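Local structure of Alpha/beta hydrolase family protein (Bacillus anthracis, 3OOS) at residues Y72-T77 / N198-F203; I78-E82 / V107-A112. The protein is probably a hydrolase of the alpha/beta fold family, although its natural substrate and the bond it cleaves are not established. One frame throughout, in Å; residues are numbered along the deposited sequence.

Contact 1 (Y72-T77 / N198-F203)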
ATOM      1  N   TYR A  72     -10.122  -5.019  11.765  1.00 11.82           N
ATOM      2  CA  TYR A  72      -9.074  -5.072  10.740  1.00 11.49           C
ATOM      3  C   TYR A  72      -9.602  -4.908   9.314  1.00 11.34           C
ATOM      4  O   TYR A  72      -8.814  -4.747   8.379  1.00 11.36           O
ATOM      5  CB  TYR A  72      -8.297  -6.392  10.811  1.00 11.55           C
ATOM      6  CG  TYR A  72      -7.531  -6.619  12.094  1.00 11.52           C
ATOM      7  CD1 TYR A  72      -6.659  -5.648  12.597  1.00 11.33           C
ATOM      8  CD2 TYR A  72      -7.658  -7.818  12.792  1.00 11.83           C
ATOM      9  CE1 TYR A  72      -5.945  -5.863  13.777  1.00 11.10           C
ATOM     10  CE2 TYR A  72      -6.952  -8.044  13.969  1.00 11.71           C
ATOM     11  CZ  TYR A  72      -6.099  -7.063  14.455  1.00 11.94           C
ATOM     12  OH  TYR A  72      -5.395  -7.287  15.620  1.00 12.67           O
ATOM     13  N   SER A  73     -10.920  -4.969   9.139  1.00 11.26           N
ATOM     14  CA  SER A  73     -11.500  -4.952   7.792  1.00 11.21           C
ATOM     15  C   SER A  73     -11.199  -3.643   7.068  1.00 11.19           C
ATOM     16  O   SER A  73     -10.940  -2.619   7.708  1.00 11.37           O
ATOM     17  CB  SER A  73     -13.008  -5.195   7.841  1.00 11.35           C
ATOM     18  OG  SER A  73     -13.692  -4.039   8.291  1.00 12.03           O
HETATM   19  N   MSE A  74     -11.235  -3.677   5.739  0.50 11.22           N
HETATM   20  CA  MSE A  74     -11.003  -2.473   4.952  0.50 11.44           C
HETATM   21  C   MSE A  74     -12.071  -1.413   5.216  0.50 11.20           C
HETATM   22  O   MSE A  74     -11.764  -0.229   5.310  0.50 10.97           O
HETATM   23  CB  MSE A  74     -10.894  -2.802   3.463  0.50 11.79           C
HETATM   24  CG  MSE A  74      -9.564  -3.440   3.103  0.50 13.33           C
HETATM   25 SE   MSE A  74      -9.127  -3.326   1.216  0.50 17.10          SE
HETATM   26  CE  MSE A  74      -9.615  -5.121   0.657  0.50 16.86           C
ATOM     27  N   THR A  75     -13.321  -1.841   5.361  0.50 11.35           N
ATOM     28  CA  THR A  75     -14.395  -0.905   5.680  0.50 11.37           C
ATOM     29  C   THR A  75     -14.112  -0.160   6.983  0.50 11.07           C
ATOM     30  O   THR A  75     -14.215   1.067   7.045  0.50 10.92           O
ATOM     31  CB  THR A  75     -15.758  -1.613   5.793  0.50 11.62           C
ATOM     32  OG1 THR A  75     -16.110  -2.182   4.528  0.50 12.44           O
ATOM     33  CG2 THR A  75     -16.829  -0.620   6.214  0.50 11.87           C
ATOM     34  N   GLU A  76     -13.753  -0.914   8.020  1.00 10.80           N
ATOM     35  CA  GLU A  76     -13.496  -0.359   9.356  1.00 10.77           C
ATOM     36  C   GLU A  76     -12.231   0.499   9.346  1.00 10.14           C
ATOM     37  O   GLU A  76     -12.153   1.515  10.042  1.00 10.07           O
ATOM     38  CB  GLU A  76     -13.403  -1.463  10.414  1.00 11.24           C
ATOM     39  CG  GLU A  76     -14.754  -2.114  10.744  1.00 12.70           C
ATOM     40  CD  GLU A  76     -15.765  -1.134  11.324  1.00 15.61           C
ATOM     41  OE1 GLU A  76     -15.464  -0.513  12.363  1.00 16.77           O
ATOM     42  OE2 GLU A  76     -16.864  -0.986  10.744  1.00 17.85           O
ATOM     43  N   THR A  77     -11.256   0.089   8.536  1.00  9.43           N
ATOM     44  CA  THR A  77     -10.035   0.868   8.317  1.00  9.10           C
ATOM     45  C   THR A  77     -10.366   2.263   7.769  1.00  8.99           C
ATOM     46  O   THR A  77      -9.835   3.273   8.250  1.00  8.52           O
ATOM     47  CB  THR A  77      -9.065   0.132   7.362  1.00  9.01           C
ATOM     48  OG1 THR A  77      -8.717  -1.144   7.917  1.00  9.22           O
ATOM     49  CG2 THR A  77      -7.799   0.949   7.125  1.00  8.92           C
ATOM     50  N   ASN A 198      -1.350 -10.067  12.486  1.00 11.37           N
ATOM     51  CA  ASN A 198      -2.788 -10.008  12.748  1.00 11.47           C
ATOM     52  C   ASN A 198      -3.555  -9.497  11.538  1.00 11.18           C
ATOM     53  O   ASN A 198      -4.614 -10.018  11.191  1.00 11.05           O
ATOM     54  CB  ASN A 198      -3.092  -9.104  13.953  1.00 11.78           C
ATOM     55  CG  ASN A 198      -2.845  -9.788  15.291  1.00 12.91           C
ATOM     56  OD1 ASN A 198      -2.537  -9.122  16.285  1.00 14.85           O
ATOM     57  ND2 ASN A 198      -2.989 -11.109  15.328  1.00 13.11           N
ATOM     58  N   ARG A 199      -2.996  -8.477  10.893  1.00 10.87           N
ATOM     59  CA  ARG A 199      -3.660  -7.798   9.791  1.00 10.74           C
ATOM     60  C   ARG A 199      -3.518  -8.575   8.476  1.00 10.84           C
ATOM     61  O   ARG A 199      -4.460  -8.632   7.681  1.00 11.03           O
ATOM     62  CB  ARG A 199      -3.132  -6.368   9.656  1.00 10.46           C
ATOM     63  CG  ARG A 199      -3.402  -5.476  10.877  1.00 10.28           C
ATOM     64  CD  ARG A 199      -3.162  -4.001  10.544  1.00 10.19           C
ATOM     65  NE  ARG A 199      -4.033  -3.598   9.443  1.00 10.35           N
ATOM     66  CZ  ARG A 199      -5.224  -3.025   9.586  1.00 10.48           C
ATOM     67  NH1 ARG A 199      -5.693  -2.720  10.793  1.00  9.93           N
ATOM     68  NH2 ARG A 199      -5.943  -2.747   8.507  1.00 11.28           N
ATOM     69  N   LEU A 200      -2.349  -9.173   8.261  1.00 11.03           N
ATOM     70  CA  LEU A 200      -2.120 -10.018   7.089  1.00 11.20           C
ATOM     71  C   LEU A 200      -3.027 -11.244   7.122  1.00 11.58           C
ATOM     72  O   LEU A 200      -3.654 -11.586   6.114  1.00 11.54           O
ATOM     73  CB  LEU A 200      -0.651 -10.448   6.994  1.00 11.27           C
ATOM     74  CG  LEU A 200      -0.312 -11.459   5.889  1.00 11.44           C
ATOM     75  CD1 LEU A 200      -0.538 -10.865   4.492  1.00 11.47           C
ATOM     76  CD2 LEU A 200       1.119 -11.960   6.037  1.00 12.42           C
ATOM     77  N   ASN A 201      -3.095 -11.894   8.285  1.00 12.06           N
ATOM     78  CA  ASN A 201      -3.982 -13.041   8.465  1.00 12.73           C
ATOM     79  C   ASN A 201      -5.426 -12.690   8.156  1.00 12.70           C
ATOM     80  O   ASN A 201      -6.109 -13.434   7.461  1.00 12.92           O
ATOM     81  CB  ASN A 201      -3.872 -13.603   9.882  1.00 13.33           C
ATOM     82  CG  ASN A 201      -2.583 -14.356  10.109  1.00 15.04           C
ATOM     83  OD1 ASN A 201      -1.893 -14.736   9.161  1.00 17.00           O
ATOM     84  ND2 ASN A 201      -2.249 -14.581  11.374  1.00 17.36           N
ATOM     85  N   TYR A 202      -5.884 -11.546   8.656  1.00 12.82           N
ATOM     86  CA  TYR A 202      -7.248 -11.117   8.393  1.00 12.98           C
ATOM     87  C   TYR A 202      -7.487 -10.904   6.898  1.00 13.18           C
ATOM     88  O   TYR A 202      -8.519 -11.326   6.365  1.00 13.11           O
ATOM     89  CB  TYR A 202      -7.620  -9.861   9.185  1.00 13.15           C
ATOM     90  CG  TYR A 202      -9.077  -9.514   9.017  1.00 13.49           C
ATOM     91  CD1 TYR A 202     -10.046 -10.062   9.857  1.00 13.87           C
ATOM     92  CD2 TYR A 202      -9.494  -8.671   7.990  1.00 13.97           C
ATOM     93  CE1 TYR A 202     -11.394  -9.757   9.691  1.00 15.08           C
ATOM     94  CE2 TYR A 202     -10.832  -8.371   7.809  1.00 15.06           C
ATOM     95  CZ  TYR A 202     -11.774  -8.906   8.663  1.00 15.41           C
ATOM     96  OH  TYR A 202     -13.100  -8.597   8.479  1.00 17.56           O
ATOM     97  N   PHE A 203      -6.539 -10.260   6.223  1.00 13.38           N
ATOM     98  CA  PHE A 203      -6.674 -10.057   4.788  1.00 13.82           C
ATOM     99  C   PHE A 203      -6.779 -11.386   4.044  1.00 13.98           C
ATOM    100  O   PHE A 203      -7.681 -11.575   3.231  1.00 14.22           O
ATOM    101  CB  PHE A 203      -5.530  -9.223   4.203  1.00 13.88           C
ATOM    102  CG  PHE A 203      -5.567  -9.145   2.703  1.00 14.52           C
ATOM    103  CD1 PHE A 203      -6.558  -8.406   2.061  1.00 15.65           C
ATOM    104  CD2 PHE A 203      -4.643  -9.843   1.929  1.00 15.55           C
ATOM    105  CE1 PHE A 203      -6.615  -8.340   0.672  1.00 16.51           C
ATOM    106  CE2 PHE A 203      -4.692  -9.786   0.540  1.00 16.30           C
ATOM    107  CZ  PHE A 203      -5.681  -9.031  -0.089  1.00 16.40           C
TER
HETATM  108  O   HOH W   1      -6.154  -6.302   7.198  1.00 23.28           O
HETATM  109  O   HOH W   2      -8.281  -1.510  10.536  1.00  9.91           O

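Contact 2 (I78-E82 / V107-A112)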
ATOM      1  N   ILE A  78     -11.249   2.318   6.773  1.00  9.02           N
ATOM      2  CA  ILE A  78     -11.660   3.604   6.197  1.00  9.14           C
ATOM      3  C   ILE A  78     -12.320   4.505   7.246  1.00  9.24           C
ATOM      4  O   ILE A  78     -12.046   5.708   7.297  1.00  9.37           O
ATOM      5  CB  ILE A  78     -12.557   3.432   4.934  1.00  9.20           C
ATOM      6  CG1 ILE A  78     -11.806   2.672   3.834  1.00  9.48           C
ATOM      7  CG2 ILE A  78     -13.025   4.794   4.394  1.00  9.31           C
ATOM      8  CD1 ILE A  78     -10.380   3.143   3.581  1.00 10.94           C
ATOM      9  N   LYS A  79     -13.167   3.916   8.088  0.50  9.41           N
ATOM     10  CA  LYS A  79     -13.800   4.649   9.185  0.50  9.42           C
ATOM     11  C   LYS A  79     -12.756   5.225  10.150  0.50  9.28           C
ATOM     12  O   LYS A  79     -12.903   6.352  10.627  0.50  9.36           O
ATOM     13  CB  LYS A  79     -14.794   3.754   9.924  0.50  9.72           C
ATOM     14  CG  LYS A  79     -15.933   3.257   9.049  0.50 10.16           C
ATOM     15  CD  LYS A  79     -16.838   2.313   9.819  0.50 10.85           C
ATOM     16  CE  LYS A  79     -18.031   1.894   8.979  0.50 11.56           C
ATOM     17  NZ  LYS A  79     -18.892   3.061   8.648  0.50 12.55           N
ATOM     18  N   ASP A  80     -11.703   4.451  10.416  1.00  9.12           N
ATOM     19  CA  ASP A  80     -10.578   4.906  11.248  1.00  8.90           C
ATOM     20  C   ASP A  80      -9.842   6.076  10.595  1.00  8.58           C
ATOM     21  O   ASP A  80      -9.565   7.084  11.250  1.00  8.45           O
ATOM     22  CB  ASP A  80      -9.593   3.761  11.519  1.00  9.05           C
ATOM     23  CG  ASP A  80     -10.120   2.751  12.528  1.00  9.97           C
ATOM     24  OD1 ASP A  80     -11.194   2.975  13.126  1.00 11.08           O
ATOM     25  OD2 ASP A  80      -9.438   1.722  12.727  1.00 11.23           O
ATOM     26  N   LEU A  81      -9.536   5.944   9.304  1.00  8.27           N
ATOM     27  CA  LEU A  81      -8.859   7.016   8.570  1.00  7.90           C
ATOM     28  C   LEU A  81      -9.710   8.285   8.508  1.00  7.90           C
ATOM     29  O   LEU A  81      -9.190   9.397   8.606  1.00  7.70           O
ATOM     30  CB  LEU A  81      -8.458   6.558   7.162  1.00  7.87           C
ATOM     31  CG  LEU A  81      -7.375   5.470   7.106  1.00  8.07           C
ATOM     32  CD1 LEU A  81      -7.175   4.982   5.677  1.00  8.43           C
ATOM     33  CD2 LEU A  81      -6.051   5.950   7.713  1.00  8.84           C
ATOM     34  N   GLU A  82     -11.018   8.104   8.352  1.00  7.95           N
ATOM     35  CA  GLU A  82     -11.948   9.229   8.347  1.00  8.12           C
ATOM     36  C   GLU A  82     -11.981   9.945   9.698  1.00  8.21           C
ATOM     37  O   GLU A  82     -12.040  11.177   9.754  1.00  8.32           O
ATOM     38  CB  GLU A  82     -13.341   8.759   7.923  1.00  8.20           C
ATOM     39  CG  GLU A  82     -13.468   8.562   6.420  1.00  9.06           C
ATOM     40  CD  GLU A  82     -13.495   9.879   5.667  1.00  9.74           C
ATOM     41  OE1 GLU A  82     -14.594  10.459   5.531  1.00 10.73           O
ATOM     42  OE2 GLU A  82     -12.418  10.335   5.220  1.00 10.18           O
ATOM     43  N   VAL A 107     -10.993   1.029  -1.972  1.00  7.99           N
ATOM     44  CA  VAL A 107     -12.087   0.956  -1.002  1.00  8.38           C
ATOM     45  C   VAL A 107     -12.356   2.323  -0.354  1.00  8.33           C
ATOM     46  O   VAL A 107     -13.508   2.675  -0.130  1.00  8.52           O
ATOM     47  CB  VAL A 107     -11.863  -0.172   0.042  1.00  8.39           C
ATOM     48  CG1 VAL A 107     -12.985  -0.194   1.082  1.00  8.92           C
ATOM     49  CG2 VAL A 107     -11.788  -1.523  -0.669  1.00  8.96           C
ATOM     50  N   TYR A 108     -11.310   3.106  -0.085  1.00  8.43           N
ATOM     51  CA  TYR A 108     -11.517   4.480   0.398  1.00  8.45           C
ATOM     52  C   TYR A 108     -12.394   5.252  -0.594  1.00  8.78           C
ATOM     53  O   TYR A 108     -13.354   5.931  -0.201  1.00  8.89           O
ATOM     54  CB  TYR A 108     -10.179   5.206   0.612  1.00  8.28           C
ATOM     55  CG  TYR A 108     -10.178   6.275   1.701  1.00  8.28           C
ATOM     56  CD1 TYR A 108     -11.309   7.060   1.965  1.00  8.10           C
ATOM     57  CD2 TYR A 108      -9.028   6.515   2.453  1.00  8.37           C
ATOM     58  CE1 TYR A 108     -11.293   8.043   2.963  1.00  8.30           C
ATOM     59  CE2 TYR A 108      -8.998   7.493   3.443  1.00  8.12           C
ATOM     60  CZ  TYR A 108     -10.127   8.251   3.696  1.00  8.04           C
ATOM     61  OH  TYR A 108     -10.078   9.213   4.686  1.00  8.72           O
ATOM     62  N   ALA A 109     -12.077   5.120  -1.880  1.00  8.99           N
ATOM     63  CA  ALA A 109     -12.837   5.799  -2.930  1.00  9.71           C
ATOM     64  C   ALA A 109     -14.287   5.312  -3.006  1.00 10.22           C
ATOM     65  O   ALA A 109     -15.212   6.117  -3.127  1.00 10.97           O
ATOM     66  CB  ALA A 109     -12.137   5.649  -4.271  1.00  9.78           C
ATOM     67  N   THR A 110     -14.501   4.004  -2.920  1.00 10.40           N
ATOM     68  CA  THR A 110     -15.862   3.482  -3.057  1.00 10.95           C
ATOM     69  C   THR A 110     -16.743   3.773  -1.834  1.00 11.21           C
ATOM     70  O   THR A 110     -17.957   3.945  -1.965  1.00 11.79           O
ATOM     71  CB  THR A 110     -15.891   1.979  -3.408  1.00 10.83           C
ATOM     72  OG1 THR A 110     -15.260   1.225  -2.366  1.00 11.72           O
ATOM     73  CG2 THR A 110     -15.180   1.719  -4.742  1.00 11.07           C
ATOM     74  N   GLU A 111     -16.134   3.824  -0.654  0.50 11.15           N
ATOM     75  CA  GLU A 111     -16.882   4.096   0.573  0.50 11.28           C
ATOM     76  C   GLU A 111     -17.067   5.590   0.807  0.50 11.35           C
ATOM     77  O   GLU A 111     -18.154   6.034   1.187  0.50 11.80           O
ATOM     78  CB  GLU A 111     -16.185   3.473   1.786  0.50 11.26           C
ATOM     79  CG  GLU A 111     -16.212   1.953   1.817  0.50 12.08           C
ATOM     80  CD  GLU A 111     -17.485   1.395   2.426  0.50 12.54           C
ATOM     81  OE1 GLU A 111     -17.804   1.748   3.582  0.50 12.38           O
ATOM     82  OE2 GLU A 111     -18.157   0.586   1.753  0.50 13.14           O
ATOM     83  N   ALA A 112     -16.005   6.362   0.578  1.00 11.22           N
ATOM     84  CA  ALA A 112     -15.955   7.758   1.029  1.00 11.01           C
ATOM     85  C   ALA A 112     -15.230   8.719   0.091  1.00 10.89           C
ATOM     86  O   ALA A 112     -14.447   9.556   0.546  1.00 10.80           O
ATOM     87  CB  ALA A 112     -15.333   7.822   2.439  1.00 11.12           C
TER

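Contact 1 (Y72-T77 / N198-F203)
Tyr-72 and Arg-199 mark the closest approach of the two backbones, their CA atoms 6.1 Å apart. Residues 198-203 form a continuous stretch of helix, whereas 72-77 runs through a turn into the start of helix 74-87. Ser-73 is the N-cap of that start, its OG accepting from Glu-76 N.

The side chain of Tyr-72 lies across Asn-198, Arg-199 and Tyr-202. Its CB lies over the face of the Tyr-202 ring, a CH-pi contact 4.0 Å from the centroid and 26° off the normal. With CG trans to the backbone N (chi1 -174°), the Tyr-202 ring is sent out alongside Tyr-72, and it reaches on until its OH comes 3.5 Å from Ser-73 CB. The Tyr-72 ring in turn receives Asn-198 O over one face, toward the rim, while Asn-198 CB meets its hydroxyl end.

In fold terms, helix 74-87 belongs to the crossover between strands 51-55 and 93-98, and helix 197-207 to the long insertion between strands 116-122 and 224-229, where alpha/beta hydrolases commonly carry a cap.

Arg-199 bends back at chi3, bringing NH1 to the edge of the Tyr-72 ring, 3.6 Å from CD1; guanidinium and ring are perpendicular, so no stack forms. Its NH2 donates to Thr-77 OG1 over 3.3 Å (156° at the hydrogen), within the guanidinium plane. Thr-77 OG1 gives its own proton to Ser-73 O, 2.7 Å away, and also accepts from water 2, which takes a bond from Arg-199 NH1. The carbonyl oxygens of Leu-31 and Lys-58 bind NE and NH1, fixing the rotation of the buried guanidinium against two further loops.

Contact 2 (I78-E82 / V107-A112)
Ile-78 and Tyr-108 bring helix 74-87 against helix 100-112, whose short local axes pass 10.8 Å apart at a steep crossing angle of -76°. Ile-78 is the knob of a knobs-into-holes fit, seated among Val-107, Tyr-108, Glu-111 and Ala-112, and it touches Tyr-108 along both its CB and its ring.

Followed outward, Tyr-108 passes from apolar to polar surroundings. Its CB touches Ile-78 CD1 at 3.6 Å. With CG roughly opposite the backbone N across the CA-CB bond (chi1 -151°), the ring leaves its own helix and extends toward Leu-81 and Glu-82 of the neighbouring one. One ring face then takes the other branch of the isoleucine: Ile-78 CG2 lies 4.2 Å from the centroid, 28° from the normal, as a CH-pi contact, and nearest to CD1. At the CE2 corner the methyl Leu-81 CD1 packs at 3.8 Å. On the CE1 side the surroundings turn polar, for Glu-82 OE2 sits in the ring plane at the edge, 3.4 Å from CE1. The tip, OH, donates to that same oxygen, with Tyr-108 OH and Glu-82 OE2 only 2.6 Å apart.

The bond reaches the anti lone pair of OE2, and the carboxylate is turned steeply against the ring. Glu-82 gets there by folding at chi2, which returns its end toward helix 100-112 and leaves OE1 beside the methyl of Ala-112.

Both ends of the bond have further partners: Trp-93 NE1 is hydrogen-bonded to the phenol oxygen, Arg-85 NE forms a salt bridge with OE2, and Ser-115 OG is hydrogen-bonded to OE1. A short bond to a carboxylate paired with arginine is consistent with an ionised Glu-82, and the indole N-H should further polarise the phenol toward giving its proton.

Helix 74-87 serves both contacts: the turn leading into it and its first residues meet helix 197-207 in contact 1, and its next turn crosses helix 100-112 in contact 2, with centres 13 Å apart. Met-74 joins them directly: in one of its two modelled conformers SE packs 3.7 Å from Val-107 CG2, while CE faces the edge of Phe-203. Contact 2 lies at the C-terminal part of the helix that begins at a GxSxG pattern around Ser-99, probably the nucleophile elbow; Met-74 lies near that pattern without touching it. A tetraethylene glycol, probably from crystallisation but possibly marking a pocket, lies about 4 Å from the Phe-203 side chain at nearest atoms.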